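SVS_variant_AS1 (Streptomyces sp. CWA1, PDB 6TJA) probably cyclises a linear isoprenyl diphosphate to a terpene hydrocarbon with the help of metal ions, as a reconstructed and engineered ancestor of a bacterial terpene cyclase. Local coordinates at residues D9-I21 against T266-E278. Numbering follows the deposited sequence.
Sequences DLPPIYCPLESAI and TKLRDRILLRFLE
A single backbone carbonyl, that of Tyr14, takes both terminal nitrogens of Arg269: NH1 lies 2.7 Å from Tyr14 O and NH2 3.0 Å from the same oxygen, which sits close to the guanidinium plane. Both bonds are bent; NH1 meets a lone pair in the carbonyl plane, whereas NH2 is tilted 25° from it. NH1 also forms a salt bridge with Asp270 OD1, while Asp270 OD2 bonds Ser337 OG. The principle is an irregular chain fixed on a helix by its peptide groups: one carbonyl bound directly by the guanidinium, and Tyr14 N-H linked through a water to Asp270 OD1. Replacing Arg269 by alanine is likely to leave Tyr14 O without its two donors and Asp270 and Asp227 without their shared cation.

With CG anti to the backbone N (chi1 -176°), the Tyr14 ring reaches along the helix, where CE2 meets Leu274 CD1 at 3.5 Å. Pro16, centre of an inverse gamma turn, lays its CD over the middle of one ring face. Further on, Leu17 CD1 and Leu277 CD2 approach unusually closely, a detail best read cautiously. Residues 11-17 thus follow helix 258-283 in its own direction within the all-helical fold, consistent with class I terpene cyclases, with Asp227 of helix 211-231 salt-bridged to Arg269 NE and Ile302 of helix 289-309 packing against Leu17.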
loop_
_atom_site.group_PDB
_atom_site.type_symbol
_atom_site.label_atom_id
_atom_site.label_comp_id
_atom_site.label_asym_id
_atom_site.label_seq_id
_atom_site.Cartn_x
_atom_site.Cartn_y
_atom_site.Cartn_z
ATOM N N ASP A 9 6.082 -34.612 -15.100
ATOM C CA ASP A 9 5.139 -35.392 -14.226
ATOM C C ASP A 9 4.337 -34.421 -13.337
ATOM O O ASP A 9 4.810 -34.085 -12.232
ATOM C CB ASP A 9 5.892 -36.446 -13.408
ATOM C CG ASP A 9 6.249 -37.703 -14.187
ATOM O OD1 ASP A 9 6.356 -37.621 -15.433
ATOM O OD2 ASP A 9 6.410 -38.760 -13.538
ATOM N N LEU A 10 3.139 -34.042 -13.798
ATOM C CA LEU A 10 2.319 -32.894 -13.317
ATOM C C LEU A 10 0.948 -33.412 -12.874
ATOM O O LEU A 10 0.108 -33.729 -13.718
ATOM C CB LEU A 10 2.191 -31.868 -14.458
ATOM C CG LEU A 10 1.835 -32.417 -15.854
ATOM C CD1 LEU A 10 0.962 -31.444 -16.640
ATOM C CD2 LEU A 10 3.078 -32.763 -16.673
ATOM N N PRO A 11 0.643 -33.498 -11.556
ATOM C CA PRO A 11 -0.659 -34.012 -11.115
ATOM C C PRO A 11 -1.782 -33.048 -11.513
ATOM O O PRO A 11 -1.545 -31.847 -11.646
ATOM C CB PRO A 11 -0.496 -34.154 -9.588
ATOM C CG PRO A 11 0.576 -33.139 -9.215
ATOM C CD PRO A 11 1.479 -33.040 -10.431
ATOM N N PRO A 12 -3.035 -33.517 -11.729
ATOM C CA PRO A 12 -4.131 -32.613 -12.081
ATOM C C PRO A 12 -4.475 -31.737 -10.861
ATOM O O PRO A 12 -4.149 -32.114 -9.754
ATOM C CB PRO A 12 -5.277 -33.544 -12.518
ATOM C CG PRO A 12 -4.993 -34.858 -11.807
ATOM C CD PRO A 12 -3.493 -34.903 -11.561
ATOM N N ILE A 13 -5.070 -30.570 -11.100
ATOM C CA ILE A 13 -5.360 -29.533 -10.069
ATOM C C ILE A 13 -6.617 -29.931 -9.283
ATOM O O ILE A 13 -7.634 -30.275 -9.947
ATOM C CB ILE A 13 -5.525 -28.163 -10.746
ATOM C CG1 ILE A 13 -4.297 -27.827 -11.596
ATOM C CG2 ILE A 13 -5.824 -27.077 -9.712
ATOM C CD1 ILE A 13 -4.466 -26.592 -12.459
ATOM N N TYR A 14 -6.550 -29.905 -7.941
ATOM C CA TYR A 14 -7.717 -29.954 -7.016
ATOM C C TYR A 14 -8.407 -28.584 -7.066
ATOM O O TYR A 14 -7.797 -27.590 -6.676
ATOM C CB TYR A 14 -7.298 -30.304 -5.577
ATOM C CG TYR A 14 -8.462 -30.457 -4.628
ATOM C CD1 TYR A 14 -9.454 -31.385 -4.893
ATOM C CD2 TYR A 14 -8.623 -29.649 -3.506
ATOM C CE1 TYR A 14 -10.558 -31.529 -4.065
ATOM C CE2 TYR A 14 -9.733 -29.773 -2.672
ATOM C CZ TYR A 14 -10.701 -30.724 -2.951
ATOM O OH TYR A 14 -11.819 -30.908 -2.174
ATOM N N CYS A 15 -9.610 -28.489 -7.620
ATOM C CA CYS A 15 -10.343 -27.199 -7.674
ATOM C C CYS A 15 -11.841 -27.427 -7.804
ATOM O O CYS A 15 -12.431 -27.112 -8.844
ATOM C CB CYS A 15 -9.877 -26.313 -8.818
ATOM S SG CYS A 15 -10.266 -24.568 -8.519
ATOM N N PRO A 16 -12.456 -27.891 -6.739
ATOM C CA PRO A 16 -13.887 -28.130 -6.763
ATOM C C PRO A 16 -14.653 -26.845 -6.528
ATOM O O PRO A 16 -15.333 -26.747 -5.571
ATOM C CB PRO A 16 -14.075 -29.100 -5.621
ATOM C CG PRO A 16 -13.003 -28.744 -4.678
ATOM C CD PRO A 16 -11.843 -28.321 -5.480
ATOM N N LEU A 17 -14.525 -25.897 -7.424
ATOM C CA LEU A 17 -15.168 -24.628 -7.331
ATOM C C LEU A 17 -15.956 -24.324 -8.603
ATOM O O LEU A 17 -15.745 -24.896 -9.621
ATOM C CB LEU A 17 -14.125 -23.554 -7.076
ATOM C CG LEU A 17 -13.723 -23.071 -5.689
ATOM C CD1 LEU A 17 -13.675 -24.152 -4.668
ATOM C CD2 LEU A 17 -12.399 -22.374 -5.691
ATOM N N GLU A 18 -16.864 -23.395 -8.506
ATOM C CA GLU A 18 -17.720 -22.993 -9.592
ATOM C C GLU A 18 -17.012 -22.378 -10.788
ATOM O O GLU A 18 -16.400 -21.365 -10.694
ATOM C CB GLU A 18 -18.767 -22.021 -9.071
ATOM C CG GLU A 18 -19.602 -22.521 -7.928
ATOM C CD GLU A 18 -18.871 -22.601 -6.619
ATOM O OE1 GLU A 18 -18.207 -21.678 -6.231
ATOM O OE2 GLU A 18 -18.993 -23.609 -5.965
ATOM N N SER A 19 -17.112 -23.027 -11.917
ATOM C CA SER A 19 -16.516 -22.517 -13.169
ATOM C C SER A 19 -17.617 -21.816 -13.957
ATOM O O SER A 19 -18.595 -22.469 -14.289
ATOM C CB SER A 19 -15.872 -23.609 -13.951
ATOM O OG SER A 19 -15.499 -23.094 -15.210
ATOM N N ALA A 20 -17.474 -20.529 -14.250
ATOM C CA ALA A 20 -18.462 -19.809 -15.082
ATOM C C ALA A 20 -17.779 -18.644 -15.775
ATOM O O ALA A 20 -16.765 -18.123 -15.240
ATOM C CB ALA A 20 -19.630 -19.327 -14.230
ATOM N N ILE A 21 -18.362 -18.215 -16.889
ATOM C CA ILE A 21 -17.809 -17.108 -17.708
ATOM C C ILE A 21 -18.931 -16.168 -18.146
ATOM O O ILE A 21 -20.054 -16.642 -18.405
ATOM C CB ILE A 21 -16.993 -17.695 -18.860
ATOM C CG1 ILE A 21 -16.196 -16.587 -19.563
ATOM C CG2 ILE A 21 -17.848 -18.559 -19.790
ATOM C CD1 ILE A 21 -14.935 -17.102 -20.225
ATOM N N THR A 266 2.195 -29.252 -4.363
ATOM C CA THR A 266 0.767 -29.565 -4.595
ATOM C C THR A 266 0.118 -29.767 -3.226
ATOM O O THR A 266 -1.045 -29.291 -3.019
ATOM C CB THR A 266 0.614 -30.756 -5.552
ATOM O OG1 THR A 266 1.250 -30.289 -6.737
ATOM C CG2 THR A 266 -0.830 -31.163 -5.803
ATOM N N LYS A 267 0.853 -30.410 -2.340
ATOM C CA LYS A 267 0.415 -30.669 -1.005
ATOM C C LYS A 267 0.116 -29.400 -0.227
ATOM O O LYS A 267 -0.940 -29.232 0.272
ATOM C CB LYS A 267 1.409 -31.530 -0.276
ATOM C CG LYS A 267 1.215 -32.999 -0.498
ATOM C CD LYS A 267 2.206 -33.786 0.311
ATOM C CE LYS A 267 2.634 -35.028 -0.399
ATOM N NZ LYS A 267 2.501 -36.192 0.485
ATOM N N LEU A 268 1.061 -28.502 -0.158
ATOM C CA LEU A 268 0.833 -27.304 0.577
ATOM C C LEU A 268 -0.235 -26.378 -0.033
ATOM O O LEU A 268 -0.945 -25.756 0.671
ATOM C CB LEU A 268 2.133 -26.616 0.938
ATOM C CG LEU A 268 2.994 -26.078 -0.157
ATOM C CD1 LEU A 268 2.437 -24.772 -0.643
ATOM C CD2 LEU A 268 4.404 -25.932 0.337
ATOM N N ARG A 269 -0.349 -26.366 -1.340
ATOM C CA ARG A 269 -1.330 -25.535 -2.094
ATOM C C ARG A 269 -2.725 -26.079 -1.781
ATOM O O ARG A 269 -3.630 -25.289 -1.451
ATOM C CB ARG A 269 -0.958 -25.536 -3.587
ATOM C CG ARG A 269 -1.942 -24.845 -4.523
ATOM C CD ARG A 269 -3.026 -25.809 -4.924
ATOM N NE ARG A 269 -3.976 -25.282 -5.899
ATOM C CZ ARG A 269 -5.183 -25.788 -6.095
ATOM N NH1 ARG A 269 -5.595 -26.823 -5.381
ATOM N NH2 ARG A 269 -5.983 -25.253 -6.998
ATOM N N ASP A 270 -2.860 -27.401 -1.813
ATOM C CA ASP A 270 -4.123 -28.105 -1.511
ATOM C C ASP A 270 -4.512 -27.865 -0.042
ATOM O O ASP A 270 -5.691 -27.635 0.235
ATOM C CB ASP A 270 -3.987 -29.584 -1.852
ATOM C CG ASP A 270 -4.035 -29.912 -3.336
ATOM O OD1 ASP A 270 -4.206 -28.994 -4.164
ATOM O OD2 ASP A 270 -3.870 -31.093 -3.643
ATOM N N ARG A 271 -3.549 -27.870 0.872
ATOM C CA ARG A 271 -3.833 -27.593 2.295
ATOM C C ARG A 271 -4.456 -26.188 2.395
ATOM O O ARG A 271 -5.450 -26.031 3.116
ATOM C CB ARG A 271 -2.557 -27.795 3.116
ATOM C CG ARG A 271 -2.734 -27.367 4.561
ATOM C CD ARG A 271 -1.495 -27.420 5.427
ATOM N NE ARG A 271 -0.771 -28.683 5.381
ATOM C CZ ARG A 271 -0.110 -29.205 6.413
ATOM N NH1 ARG A 271 -0.178 -28.647 7.596
ATOM N NH2 ARG A 271 0.571 -30.319 6.272
ATOM N N ILE A 272 -3.917 -25.196 1.678
ATOM C CA ILE A 272 -4.403 -23.789 1.746
ATOM C C ILE A 272 -5.812 -23.723 1.136
ATOM O O ILE A 272 -6.672 -23.055 1.728
ATOM C CB ILE A 272 -3.428 -22.811 1.071
ATOM C CG1 ILE A 272 -2.072 -22.792 1.769
ATOM C CG2 ILE A 272 -4.019 -21.417 1.019
ATOM C CD1 ILE A 272 -0.986 -22.085 0.974
ATOM N N LEU A 273 -6.074 -24.420 0.029
ATOM C CA LEU A 273 -7.435 -24.405 -0.573
ATOM C C LEU A 273 -8.446 -25.051 0.385
ATOM O O LEU A 273 -9.518 -24.504 0.528
ATOM C CB LEU A 273 -7.436 -25.103 -1.929
ATOM C CG LEU A 273 -8.775 -25.043 -2.652
ATOM C CD1 LEU A 273 -9.297 -23.611 -2.719
ATOM C CD2 LEU A 273 -8.621 -25.619 -4.035
ATOM N N LEU A 274 -8.091 -26.133 1.067
ATOM C CA LEU A 274 -8.969 -26.774 2.090
ATOM C C LEU A 274 -9.289 -25.802 3.238
ATOM O O LEU A 274 -10.450 -25.751 3.676
ATOM C CB LEU A 274 -8.286 -28.029 2.635
ATOM C CG LEU A 274 -8.987 -29.346 2.305
ATOM C CD1 LEU A 274 -9.375 -29.446 0.834
ATOM C CD2 LEU A 274 -8.091 -30.506 2.687
ATOM N N ARG A 275 -8.301 -25.073 3.744
ATOM C CA ARG A 275 -8.598 -24.089 4.792
ATOM C C ARG A 275 -9.507 -23.001 4.194
ATOM O O ARG A 275 -10.459 -22.629 4.854
ATOM C CB ARG A 275 -7.318 -23.551 5.419
ATOM C CG ARG A 275 -7.593 -22.473 6.452
ATOM C CD ARG A 275 -8.546 -22.894 7.549
ATOM N NE ARG A 275 -8.756 -21.777 8.453
ATOM C CZ ARG A 275 -9.800 -21.636 9.256
ATOM N NH1 ARG A 275 -10.750 -22.547 9.302
ATOM N NH2 ARG A 275 -9.908 -20.567 10.003
ATOM N N PHE A 276 -9.285 -22.586 2.971
ATOM C CA PHE A 276 -10.146 -21.601 2.362
ATOM C C PHE A 276 -11.601 -22.101 2.288
ATOM O O PHE A 276 -12.479 -21.398 2.606
ATOM C CB PHE A 276 -9.623 -21.165 0.997
ATOM C CG PHE A 276 -10.630 -20.431 0.170
ATOM C CD1 PHE A 276 -11.585 -21.105 -0.511
ATOM C CD2 PHE A 276 -10.600 -19.066 0.072
ATOM C CE1 PHE A 276 -12.521 -20.451 -1.223
ATOM C CE2 PHE A 276 -11.520 -18.404 -0.662
ATOM C CZ PHE A 276 -12.488 -19.105 -1.308
ATOM N N LEU A 277 -11.811 -23.334 1.886
ATOM C CA LEU A 277 -13.132 -23.890 1.794
ATOM C C LEU A 277 -13.789 -23.994 3.158
ATOM O O LEU A 277 -14.947 -23.712 3.303
ATOM C CB LEU A 277 -13.117 -25.239 1.095
ATOM C CG LEU A 277 -12.626 -25.243 -0.330
ATOM C CD1 LEU A 277 -12.267 -26.621 -0.761
ATOM C CD2 LEU A 277 -13.568 -24.582 -1.285
ATOM N N GLU A 278 -13.011 -24.411 4.135
ATOM C CA GLU A 278 -13.491 -24.528 5.482
ATOM C C GLU A 278 -13.893 -23.163 6.033
ATOM O O GLU A 278 -14.988 -23.010 6.467
ATOM C CB GLU A 278 -12.503 -25.286 6.364
ATOM C CG GLU A 278 -12.801 -25.220 7.834
ATOM C CD GLU A 278 -11.755 -25.881 8.716
ATOM O OE1 GLU A 278 -10.612 -25.441 8.788
ATOM O OE2 GLU A 278 -12.083 -26.851 9.376
HETATM O O HOH W 1 -3.974 -29.424 -7.148
#